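Local coordinates for mandelate racemase/muconate lactonizing enzyme family protein (Sorangium cellulosum, PDB 3S5S), which is of unknown function but has the two-domain build of the enolase superfamily, an N-terminal alpha/beta capping domain and a C-terminal modified beta/alpha barrel, at residues Gly241-Ala246 / Ala264-Asn269; Ser190-Gly195 / Leu220-Val225; Val38-Ala43 / Thr109-Ala114; Asp44-Phe49 / Leu115-Gly120. One frame throughout, in Å; residues are numbered along the deposited sequence.

The four contacts fall into two pairs, one in each domain. Contacts 3 and 4 come first along the chain and their segments alternate. Both join the antiparallel sheet of the N-terminal domain to helix 101-117, and their centres are 7 Å apart. Contacts 2 and 1 follow in series in the C-terminal barrel, with centres 9 Å apart. They use neighbouring parallel strands, and strands 217-222 and 244-246 join them directly. Centres of the two pairs are about 35 to 39 Å apart, on opposite sides of the chain's centre. Contacts 1 and 2 thus pair neighbouring strands of the barrel sheet, while contacts 3 and 4 hold a helix and its end to the N-terminal sheet.

Contact 1. Residues Gly241-Ala246 / Ala264-Asn269; sequences GVDVAA and AATVVN
Ala-265 CB fits between the side chains of Ala-246 and Val-244. It lies 3.8 Å from Ala-246 CB and 4.1 Å from Val-244 CG1. Val-259 of helix 253-261 covers both Ala-246 and Ala-265. On the opposite face of the sheet Ala-245 CB meets Val-267 CG1 at 3.9 Å. Val-267 has this methyl anti to its own N (chi1 174°), while its CG2 turns to Asp-243 CB. Leu-220 of the preceding strand packs on both Ala-245 and Val-267. Strands 244-246 and 267-270 are parallel neighbours in the barrel, and helix 253-261 links them as a beta-alpha-beta unit. Ala-245 pairs with Val-267, and Ala-246 with Val-268. Ala-246 uses both of its backbone groups: its N donates to Val-267 O, and its O accepts from Asn-269 N. Val-244 O takes two donors, Thr-266 N at 2.7 Å and Val-267 N at 2.9 Å. The Asn-269 side chain leads elsewhere, and its ND2 donates to Glu-222. The polar edge is formed by Asp-243 and Thr-266, whose side chains cross at about a right angle. Thr-266 OG1 gives its hydrogen to the anti lone pair of Asp-243 OD1 at 2.6 Å. The same hydroxyl accepts from Val-244 N at 3.2 Å, with a bent N-H...O angle of 144°.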
loop_
_atom_site.group_PDB
_atom_site.type_symbol
_atom_site.label_atom_id
_atom_site.label_comp_id
_atom_site.label_asym_id
_atom_site.label_seq_id
_atom_site.Cartn_x
_atom_site.Cartn_y
_atom_site.Cartn_z
ATOM N N GLY A 241 -0.637 -21.976 21.804
ATOM C CA GLY A 241 -0.393 -21.119 22.970
ATOM C C GLY A 241 0.651 -20.042 22.715
ATOM O O GLY A 241 0.916 -19.229 23.601
ATOM N N VAL A 242 1.205 -20.035 21.491
ATOM C CA VAL A 242 2.155 -19.047 20.990
ATOM C C VAL A 242 1.732 -18.542 19.589
ATOM O O VAL A 242 0.847 -19.123 18.950
ATOM C CB VAL A 242 3.597 -19.628 20.927
ATOM C CG1 VAL A 242 3.952 -20.306 22.239
ATOM C CG2 VAL A 242 3.739 -20.621 19.810
ATOM N N ASP A 243 2.345 -17.447 19.141
ATOM C CA ASP A 243 2.091 -16.875 17.809
ATOM C C ASP A 243 2.476 -17.866 16.695
ATOM O O ASP A 243 3.489 -18.589 16.798
ATOM C CB ASP A 243 2.884 -15.572 17.629
ATOM C CG ASP A 243 2.233 -14.364 18.325
ATOM O OD1 ASP A 243 1.039 -14.090 18.050
ATOM O OD2 ASP A 243 2.940 -13.680 19.116
ATOM N N VAL A 244 1.658 -17.920 15.650
ATOM C CA VAL A 244 1.970 -18.754 14.500
ATOM C C VAL A 244 2.143 -17.872 13.256
ATOM O O VAL A 244 1.336 -16.981 13.029
ATOM C CB VAL A 244 0.875 -19.793 14.330
ATOM C CG1 VAL A 244 0.866 -20.425 12.909
ATOM C CG2 VAL A 244 0.991 -20.839 15.430
ATOM N N ALA A 245 3.194 -18.093 12.459
ATOM C CA ALA A 245 3.409 -17.267 11.248
ATOM C C ALA A 245 3.013 -18.024 10.018
ATOM O O ALA A 245 3.318 -19.212 9.923
ATOM C CB ALA A 245 4.849 -16.837 11.132
ATOM N N ALA A 246 2.338 -17.353 9.073
ATOM C CA ALA A 246 2.133 -17.899 7.718
ATOM C C ALA A 246 3.246 -17.397 6.812
ATOM O O ALA A 246 3.543 -16.209 6.817
ATOM C CB ALA A 246 0.784 -17.499 7.161
ATOM N N ALA A 264 -5.620 -18.847 10.755
ATOM C CA ALA A 264 -4.607 -19.846 10.373
ATOM C C ALA A 264 -3.184 -19.506 10.834
ATOM O O ALA A 264 -2.270 -20.353 10.744
ATOM C CB ALA A 264 -4.618 -20.083 8.832
ATOM N N ALA A 265 -3.007 -18.267 11.312
ATOM C CA ALA A 265 -1.731 -17.732 11.809
ATOM C C ALA A 265 -2.094 -16.464 12.561
ATOM O O ALA A 265 -3.246 -16.038 12.491
ATOM C CB ALA A 265 -0.806 -17.423 10.652
ATOM N N THR A 266 -1.158 -15.886 13.310
ATOM C CA THR A 266 -1.414 -14.612 13.987
ATOM C C THR A 266 -0.358 -13.639 13.493
ATOM O O THR A 266 -0.344 -12.442 13.863
ATOM C CB THR A 266 -1.338 -14.725 15.528
ATOM O OG1 THR A 266 -0.050 -15.187 15.904
ATOM C CG2 THR A 266 -2.429 -15.697 16.118
ATOM N N VAL A 267 0.525 -14.175 12.642
ATOM C CA VAL A 267 1.680 -13.447 12.105
ATOM C C VAL A 267 1.841 -13.750 10.616
ATOM O O VAL A 267 1.524 -14.843 10.182
ATOM C CB VAL A 267 2.982 -13.772 12.887
ATOM C CG1 VAL A 267 4.167 -13.149 12.261
ATOM C CG2 VAL A 267 2.856 -13.295 14.348
ATOM N N VAL A 268 2.298 -12.776 9.844
ATOM C CA VAL A 268 2.663 -13.015 8.440
ATOM C C VAL A 268 4.147 -12.715 8.162
ATOM O O VAL A 268 4.666 -11.659 8.510
ATOM C CB VAL A 268 1.740 -12.202 7.445
ATOM C CG1 VAL A 268 2.385 -12.048 6.158
ATOM C CG2 VAL A 268 0.445 -12.927 7.218
ATOM N N ASN A 269 4.810 -13.674 7.522
ATOM C CA ASN A 269 6.159 -13.496 6.998
ATOM C C ASN A 269 6.102 -12.943 5.571
ATOM O O ASN A 269 5.715 -13.626 4.635
ATOM C CB ASN A 269 6.895 -14.829 7.049
ATOM C CG ASN A 269 8.373 -14.679 6.691
ATOM O OD1 ASN A 269 8.761 -13.658 6.098
ATOM N ND2 ASN A 269 9.209 -15.680 7.064
#

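Contact 2. Residues Ser190-Gly195 / Leu220-Val225; sequences SLILDG and LLEQPV
Leu-193 is held through both of its backbone polar atoms. Its N donates to Leu-220 O at 3.1 Å, and its O accepts from Glu-222 N at 2.8 Å. Gly-195 N continues the parallel pairing with a nearly straight bond to Glu-222 O (3.0 Å, 170°). At the other end the bond from Leu-220 N to Leu-191 O is weak. Ile-192 CG1 packs beside Leu-220 CB at 3.7 Å, the two side chains pointing the same way. On the other face Leu-221 CD1 touches Leu-193 CB, beneath helices 175-185 and 201-213. Asp-194 and Glu-222 share the Ile-192 face. Both send CG anti to their backbone N, and Glu-222 stays extended beyond it. Their carboxylates stack with planes 14° apart, and Asp-194 OD2 lies 3.2 Å from Glu-222 OE2. This pair is not a hydrogen bond; like charges lie close here. Lys-164 NZ forms a salt bridge with each of these oxygens. The remaining oxygens also have donors: Asn-196 N for Asp-194 OD1, and Asn-269 ND2 for Glu-222 OE1. Gln-223 NE2 donates to Val-225 O at 2.8 Å, while its OE1 accepts from Asp-247 N and Ser-249 N. The stacked carboxylates lie at the C-terminal ends of barrel strands, where enolase superfamily members have their active site. Lys-164, bridged to both, holds them side by side there.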
loop_
_atom_site.group_PDB
_atom_site.type_symbol
_atom_site.label_atom_id
_atom_site.label_comp_id
_atom_site.label_asym_id
_atom_site.label_seq_id
_atom_site.Cartn_x
_atom_site.Cartn_y
_atom_site.Cartn_z
ATOM N N SER A 190 15.024 -15.758 22.753
ATOM C CA SER A 190 13.714 -16.037 22.205
ATOM C C SER A 190 13.878 -17.059 21.066
ATOM O O SER A 190 14.873 -17.006 20.319
ATOM C CB SER A 190 13.223 -14.731 21.596
ATOM O OG SER A 190 11.931 -14.407 22.044
ATOM N N LEU A 191 12.908 -17.957 20.886
ATOM C CA LEU A 191 12.986 -18.917 19.768
ATOM C C LEU A 191 11.887 -18.808 18.708
ATOM O O LEU A 191 10.718 -18.632 19.023
ATOM C CB LEU A 191 13.042 -20.334 20.300
ATOM C CG LEU A 191 14.246 -20.706 21.194
ATOM C CD1 LEU A 191 14.160 -22.157 21.489
ATOM C CD2 LEU A 191 15.668 -20.346 20.619
ATOM N N ILE A 192 12.273 -18.883 17.442
ATOM C CA ILE A 192 11.348 -19.159 16.356
ATOM C C ILE A 192 11.607 -20.604 15.817
ATOM O O ILE A 192 12.693 -20.912 15.288
ATOM C CB ILE A 192 11.500 -18.143 15.206
ATOM C CG1 ILE A 192 10.911 -16.796 15.580
ATOM C CG2 ILE A 192 10.783 -18.625 13.955
ATOM C CD1 ILE A 192 11.661 -15.646 14.951
ATOM N N LEU A 193 10.620 -21.474 15.947
ATOM C CA LEU A 193 10.687 -22.778 15.306
ATOM C C LEU A 193 10.056 -22.659 13.914
ATOM O O LEU A 193 8.841 -22.435 13.774
ATOM C CB LEU A 193 10.007 -23.842 16.178
ATOM C CG LEU A 193 10.288 -23.821 17.695
ATOM C CD1 LEU A 193 9.623 -24.975 18.391
ATOM C CD2 LEU A 193 11.760 -23.881 18.047
ATOM N N ASP A 194 10.908 -22.749 12.893
ATOM C CA ASP A 194 10.493 -22.712 11.494
ATOM C C ASP A 194 10.420 -24.140 10.949
ATOM O O ASP A 194 11.416 -24.858 10.962
ATOM C CB ASP A 194 11.490 -21.894 10.666
ATOM C CG ASP A 194 10.957 -21.516 9.271
ATOM O OD1 ASP A 194 9.993 -22.140 8.778
ATOM O OD2 ASP A 194 11.510 -20.570 8.651
ATOM N N GLY A 195 9.244 -24.533 10.462
ATOM C CA GLY A 195 9.004 -25.893 9.974
ATOM C C GLY A 195 9.137 -25.979 8.464
ATOM O O GLY A 195 9.318 -27.056 7.903
ATOM N N LEU A 220 7.531 -17.734 18.467
ATOM C CA LEU A 220 6.787 -17.916 17.232
ATOM C C LEU A 220 6.934 -19.336 16.711
ATOM O O LEU A 220 8.041 -19.888 16.750
ATOM C CB LEU A 220 7.301 -16.916 16.187
ATOM C CG LEU A 220 6.595 -16.816 14.843
ATOM C CD1 LEU A 220 5.193 -16.246 15.002
ATOM C CD2 LEU A 220 7.430 -15.952 13.875
ATOM N N LEU A 221 5.835 -19.932 16.245
ATOM C CA LEU A 221 5.908 -21.139 15.456
ATOM C C LEU A 221 5.610 -20.840 13.991
ATOM O O LEU A 221 4.464 -20.625 13.628
ATOM C CB LEU A 221 4.917 -22.154 15.956
ATOM C CG LEU A 221 4.750 -23.459 15.181
ATOM C CD1 LEU A 221 5.970 -24.374 15.200
ATOM C CD2 LEU A 221 3.600 -24.174 15.814
ATOM N N GLU A 222 6.633 -20.883 13.150
ATOM C CA GLU A 222 6.504 -20.520 11.768
ATOM C C GLU A 222 6.128 -21.649 10.781
ATOM O O GLU A 222 6.850 -22.667 10.672
ATOM C CB GLU A 222 7.801 -19.893 11.300
ATOM C CG GLU A 222 7.671 -19.435 9.896
ATOM C CD GLU A 222 8.789 -18.603 9.478
ATOM O OE1 GLU A 222 8.725 -18.131 8.349
ATOM O OE2 GLU A 222 9.730 -18.422 10.267
ATOM N N GLN A 223 5.022 -21.448 10.059
ATOM C CA GLN A 223 4.548 -22.383 9.029
ATOM C C GLN A 223 4.876 -23.864 9.294
ATOM O O GLN A 223 5.580 -24.502 8.497
ATOM C CB GLN A 223 5.135 -21.985 7.672
ATOM C CG GLN A 223 4.552 -22.780 6.543
ATOM C CD GLN A 223 3.200 -22.274 6.152
ATOM O OE1 GLN A 223 2.965 -21.060 6.145
ATOM N NE2 GLN A 223 2.299 -23.189 5.816
ATOM N N PRO A 224 4.364 -24.427 10.390
ATOM C CA PRO A 224 4.798 -25.788 10.683
ATOM C C PRO A 224 4.284 -26.823 9.691
ATOM O O PRO A 224 4.955 -27.826 9.456
ATOM C CB PRO A 224 4.198 -26.066 12.060
ATOM C CG PRO A 224 3.025 -25.228 12.143
ATOM C CD PRO A 224 3.264 -23.995 11.271
ATOM N N VAL A 225 3.088 -26.605 9.152
ATOM C CA VAL A 225 2.486 -27.534 8.215
ATOM C C VAL A 225 2.506 -26.991 6.782
ATOM O O VAL A 225 2.818 -25.830 6.568
ATOM C CB VAL A 225 1.072 -27.935 8.629
ATOM C CG1 VAL A 225 1.106 -28.705 9.953
ATOM C CG2 VAL A 225 0.168 -26.730 8.708
#

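Contact 3. Residues Val38-Ala43 / Thr109-Ala114; sequences VTVELA and TAILDA
Val-40, Ala-110 and Ala-114 carry most of this contact between a strand and a helix. Val-40 lies midway along segment 38-43 and points at the helix. Its CG2 rests 3.8 Å from Ala-110 CB and reaches Ile-111 CG1 at 4.2 Å. With chi1 at 153°, CG1 is the branch anti to N, and CG2 is the one that faces these two residues. Ala-110 CB also lies over the strand backbone, 3.9 Å from Val-38 O, and Val-38 CG1 borders it more loosely at 4.4 Å. Ala-114 is one helical turn further on and brings its methyl to the next inward-pointing residue of the strand. Leu-42 reaches it with its branch end, CD1 3.7 Å and CG 4.0 Å from Ala-114 CB. The match is simple. Val-38, Val-40 and Leu-42, every second residue of the strand, point toward the helix, while Ala-110 and Ala-114 are spaced by one turn and joined by the backbone bond from Ala-114 N to Ala-110 O. The small helix residues probably allow the close approach of 7.7 Å between the axes of strand 38-42 and helix 109-114, which are 41° apart. The contact across the two segments is purely apolar. Strand 7-25 continues the packed surface with Val-10 and Ile-7, and helix 85-96 covers Ile-111. A helix laid in this way over one face of an antiparallel sheet is the core arrangement of the N-terminal capping domain in the enolase superfamily.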
loop_
_atom_site.group_PDB
_atom_site.type_symbol
_atom_site.label_atom_id
_atom_site.label_comp_id
_atom_site.label_asym_id
_atom_site.label_seq_id
_atom_site.Cartn_x
_atom_site.Cartn_y
_atom_site.Cartn_z
ATOM N N VAL A 38 19.978 -8.254 -11.917
ATOM C CA VAL A 38 19.229 -7.500 -12.926
ATOM C C VAL A 38 19.625 -6.051 -12.794
ATOM O O VAL A 38 19.596 -5.479 -11.697
ATOM C CB VAL A 38 17.712 -7.638 -12.729
ATOM C CG1 VAL A 38 16.984 -6.734 -13.662
ATOM C CG2 VAL A 38 17.290 -9.070 -12.993
ATOM N N THR A 39 20.016 -5.471 -13.918
ATOM C CA THR A 39 20.373 -4.060 -14.007
ATOM C C THR A 39 19.379 -3.425 -14.959
ATOM O O THR A 39 19.174 -3.883 -16.084
ATOM C CB THR A 39 21.802 -3.835 -14.593
ATOM O OG1 THR A 39 22.762 -4.661 -13.918
ATOM C CG2 THR A 39 22.254 -2.385 -14.441
ATOM N N VAL A 40 18.768 -2.349 -14.506
ATOM C CA VAL A 40 17.903 -1.533 -15.338
ATOM C C VAL A 40 18.686 -0.243 -15.581
ATOM O O VAL A 40 19.221 0.337 -14.635
ATOM C CB VAL A 40 16.581 -1.291 -14.568
ATOM C CG1 VAL A 40 15.912 -0.004 -14.987
ATOM C CG2 VAL A 40 15.656 -2.498 -14.709
ATOM N N GLU A 41 18.798 0.183 -16.841
ATOM C CA GLU A 41 19.422 1.452 -17.174
ATOM C C GLU A 41 18.386 2.402 -17.765
ATOM O O GLU A 41 17.730 2.060 -18.753
ATOM C CB GLU A 41 20.568 1.255 -18.184
ATOM C CG GLU A 41 21.212 2.570 -18.642
ATOM C CD GLU A 41 22.321 2.402 -19.703
ATOM O OE1 GLU A 41 22.775 1.268 -19.941
ATOM O OE2 GLU A 41 22.757 3.409 -20.311
ATOM N N LEU A 42 18.250 3.595 -17.183
ATOM C CA LEU A 42 17.330 4.624 -17.703
ATOM C C LEU A 42 17.977 5.420 -18.832
ATOM O O LEU A 42 19.197 5.341 -19.047
ATOM C CB LEU A 42 16.873 5.571 -16.586
ATOM C CG LEU A 42 16.269 4.847 -15.345
ATOM C CD1 LEU A 42 15.849 5.809 -14.281
ATOM C CD2 LEU A 42 15.108 3.886 -15.700
ATOM N N ALA A 43 17.156 6.212 -19.512
ATOM C CA ALA A 43 17.573 6.977 -20.633
ATOM C C ALA A 43 18.602 8.015 -20.243
ATOM O O ALA A 43 19.484 8.325 -21.067
ATOM C CB ALA A 43 16.359 7.630 -21.333
ATOM N N THR A 109 12.540 -4.195 -7.998
ATOM C CA THR A 109 13.592 -3.634 -7.148
ATOM C C THR A 109 14.580 -2.726 -7.916
ATOM O O THR A 109 14.876 -1.658 -7.453
ATOM C CB THR A 109 14.328 -4.712 -6.347
ATOM O OG1 THR A 109 13.356 -5.357 -5.518
ATOM C CG2 THR A 109 15.442 -4.080 -5.507
ATOM N N ALA A 110 15.039 -3.155 -9.076
ATOM C CA ALA A 110 15.950 -2.384 -9.942
ATOM C C ALA A 110 15.296 -1.076 -10.443
ATOM O O ALA A 110 15.937 -0.015 -10.476
ATOM C CB ALA A 110 16.395 -3.242 -11.107
ATOM N N ILE A 111 14.041 -1.141 -10.842
ATOM C CA ILE A 111 13.307 0.070 -11.221
ATOM C C ILE A 111 13.204 1.080 -10.044
ATOM O O ILE A 111 13.627 2.244 -10.176
ATOM C CB ILE A 111 11.903 -0.273 -11.750
ATOM C CG1 ILE A 111 12.029 -1.057 -13.052
ATOM C CG2 ILE A 111 11.004 1.010 -11.928
ATOM C CD1 ILE A 111 10.633 -1.542 -13.594
ATOM N N LEU A 112 12.675 0.634 -8.899
ATOM C CA LEU A 112 12.567 1.540 -7.735
ATOM C C LEU A 112 13.919 2.078 -7.319
ATOM O O LEU A 112 14.056 3.243 -6.946
ATOM C CB LEU A 112 11.865 0.883 -6.553
ATOM C CG LEU A 112 10.338 0.765 -6.651
ATOM C CD1 LEU A 112 9.771 0.244 -5.351
ATOM C CD2 LEU A 112 9.728 2.128 -6.896
ATOM N N ASP A 113 14.927 1.221 -7.386
ATOM C CA ASP A 113 16.292 1.645 -7.049
ATOM C C ASP A 113 16.704 2.807 -7.979
ATOM O O ASP A 113 17.164 3.855 -7.492
ATOM C CB ASP A 113 17.274 0.470 -7.146
ATOM C CG ASP A 113 18.690 0.869 -6.780
ATOM O OD1 ASP A 113 18.903 1.609 -5.753
ATOM O OD2 ASP A 113 19.604 0.415 -7.538
ATOM N N ALA A 114 16.455 2.660 -9.281
ATOM C CA ALA A 114 16.846 3.709 -10.233
ATOM C C ALA A 114 15.985 4.940 -10.029
ATOM O O ALA A 114 16.478 6.069 -9.998
ATOM C CB ALA A 114 16.776 3.217 -11.779
#

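Contact 4. Residues Asp44-Phe49 / Leu115-Gly120; sequences DGTLGF and LTKRAG
Lys-117 lies along Thr-46 and reaches past it to the strand, which makes the close-packed part of the contact. The two side chains run in opposite directions, with Thr-46 CG2 3.8 Å from Lys-117 CD. The lysine chain bends at chi3 (-39°) and brings NZ to Leu-47 O, where it donates a bond of 2.8 Å. NZ also lies obliquely by the Phe-49 ring, 3.7 Å from CD2. It forms a salt bridge with Asp-113 as well, which in turn accepts from Phe-49 N. The ammonium group is thus held by the strand carbonyl and by a carboxylate of the helix. The other side is open to solvent and held by charge. Arg-118 NE donates to Asp-44 OD2 at 2.7 Å, and the weak bond from Arg-118 NH2 to the same oxygen is 3.0 Å. This oxygen sits near the guanidinium plane, but the carboxylate is turned 33° from it. The other oxygen serves its own segment. Asp-44 OD1 accepts from Thr-46 OG1 at 2.6 Å on the syn side and from Thr-46 N at 2.9 Å on the anti side, both from the same face of the carboxylate. Thr-46 OG1 also touches Arg-118 CB. Nearby, Leu-115 and Ala-119 pack on Met-121 and Ala-119 of the second subunit. An Asx turn at Asp-44 thus leads into strand 47-52, beside a helix end closed at Gly-120 by a Schellman motif.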
loop_
_atom_site.group_PDB
_atom_site.type_symbol
_atom_site.label_atom_id
_atom_site.label_comp_id
_atom_site.label_asym_id
_atom_site.label_seq_id
_atom_site.Cartn_x
_atom_site.Cartn_y
_atom_site.Cartn_z
ATOM N N ASP A 44 18.501 8.530 -19.007
ATOM C CA ASP A 44 19.439 9.542 -18.529
ATOM C C ASP A 44 20.726 8.914 -18.023
ATOM O O ASP A 44 21.638 9.636 -17.641
ATOM C CB ASP A 44 18.814 10.401 -17.430
ATOM C CG ASP A 44 18.542 9.617 -16.130
ATOM O OD1 ASP A 44 18.865 8.430 -16.055
ATOM O OD2 ASP A 44 17.999 10.186 -15.163
ATOM N N GLY A 45 20.808 7.573 -17.999
ATOM C CA GLY A 45 22.057 6.869 -17.626
ATOM C C GLY A 45 22.026 6.255 -16.223
ATOM O O GLY A 45 22.967 5.526 -15.844
ATOM N N THR A 46 20.966 6.530 -15.450
ATOM C CA THR A 46 20.817 5.977 -14.108
ATOM C C THR A 46 20.790 4.449 -14.161
ATOM O O THR A 46 20.037 3.852 -14.931
ATOM C CB THR A 46 19.477 6.411 -13.450
ATOM O OG1 THR A 46 19.294 7.811 -13.594
ATOM C CG2 THR A 46 19.482 6.120 -11.943
ATOM N N LEU A 47 21.583 3.804 -13.320
ATOM C CA LEU A 47 21.500 2.331 -13.225
ATOM C C LEU A 47 20.730 1.960 -11.984
ATOM O O LEU A 47 20.913 2.576 -10.935
ATOM C CB LEU A 47 22.878 1.686 -13.225
ATOM C CG LEU A 47 23.729 2.177 -14.395
ATOM C CD1 LEU A 47 25.190 1.858 -14.178
ATOM C CD2 LEU A 47 23.245 1.557 -15.679
ATOM N N GLY A 48 19.838 0.994 -12.103
ATOM C CA GLY A 48 19.129 0.489 -10.925
ATOM C C GLY A 48 19.437 -1.008 -10.890
ATOM O O GLY A 48 19.581 -1.660 -11.956
ATOM N N PHE A 49 19.539 -1.540 -9.667
ATOM C CA PHE A 49 19.988 -2.910 -9.432
ATOM C C PHE A 49 18.981 -3.736 -8.667
ATOM O O PHE A 49 18.431 -3.278 -7.691
ATOM C CB PHE A 49 21.305 -2.861 -8.676
ATOM C CG PHE A 49 22.384 -2.174 -9.432
ATOM C CD1 PHE A 49 23.008 -2.810 -10.525
ATOM C CD2 PHE A 49 22.801 -0.904 -9.057
ATOM C CE1 PHE A 49 24.018 -2.171 -11.269
ATOM C CE2 PHE A 49 23.798 -0.245 -9.789
ATOM C CZ PHE A 49 24.415 -0.882 -10.897
ATOM N N LEU A 115 14.682 4.728 -9.938
ATOM C CA LEU A 115 13.783 5.868 -9.697
ATOM C C LEU A 115 14.234 6.735 -8.485
ATOM O O LEU A 115 14.298 7.945 -8.570
ATOM C CB LEU A 115 12.348 5.398 -9.529
ATOM C CG LEU A 115 11.339 6.568 -9.517
ATOM C CD1 LEU A 115 11.161 7.229 -10.930
ATOM C CD2 LEU A 115 9.962 6.114 -8.908
ATOM N N THR A 116 14.551 6.106 -7.363
ATOM C CA THR A 116 14.850 6.856 -6.130
ATOM C C THR A 116 16.253 7.401 -6.126
ATOM O O THR A 116 16.461 8.535 -5.716
ATOM C CB THR A 116 14.585 6.024 -4.832
ATOM O OG1 THR A 116 15.277 4.768 -4.884
ATOM C CG2 THR A 116 13.099 5.762 -4.714
ATOM N N LYS A 117 17.213 6.624 -6.613
ATOM C CA LYS A 117 18.553 7.107 -6.569
ATOM C C LYS A 117 18.736 8.382 -7.399
ATOM O O LYS A 117 19.444 9.281 -6.959
ATOM C CB LYS A 117 19.547 5.986 -6.900
ATOM C CG LYS A 117 20.378 6.153 -8.137
ATOM C CD LYS A 117 20.915 4.804 -8.713
ATOM C CE LYS A 117 21.354 3.809 -7.651
ATOM N NZ LYS A 117 21.494 2.453 -8.213
ATOM N N ARG A 118 18.117 8.479 -8.581
ATOM C CA ARG A 118 18.329 9.651 -9.438
ATOM C C ARG A 118 17.623 10.849 -8.817
ATOM O O ARG A 118 17.861 11.997 -9.209
ATOM C CB ARG A 118 17.807 9.429 -10.875
ATOM C CG ARG A 118 16.244 9.384 -10.969
ATOM C CD ARG A 118 15.712 9.073 -12.371
ATOM N NE ARG A 118 16.086 10.124 -13.310
ATOM C CZ ARG A 118 15.381 11.232 -13.505
ATOM N NH1 ARG A 118 14.247 11.423 -12.832
ATOM N NH2 ARG A 118 15.809 12.137 -14.377
ATOM N N ALA A 119 16.742 10.556 -7.857
ATOM C CA ALA A 119 15.943 11.562 -7.182
ATOM C C ALA A 119 16.619 11.975 -5.866
ATOM O O ALA A 119 16.176 12.944 -5.199
ATOM C CB ALA A 119 14.529 11.013 -6.921
ATOM N N GLY A 120 17.681 11.253 -5.487
ATOM C CA GLY A 120 18.393 11.540 -4.216
ATOM C C GLY A 120 17.546 11.190 -2.982
ATOM O O GLY A 120 17.657 11.830 -1.938
#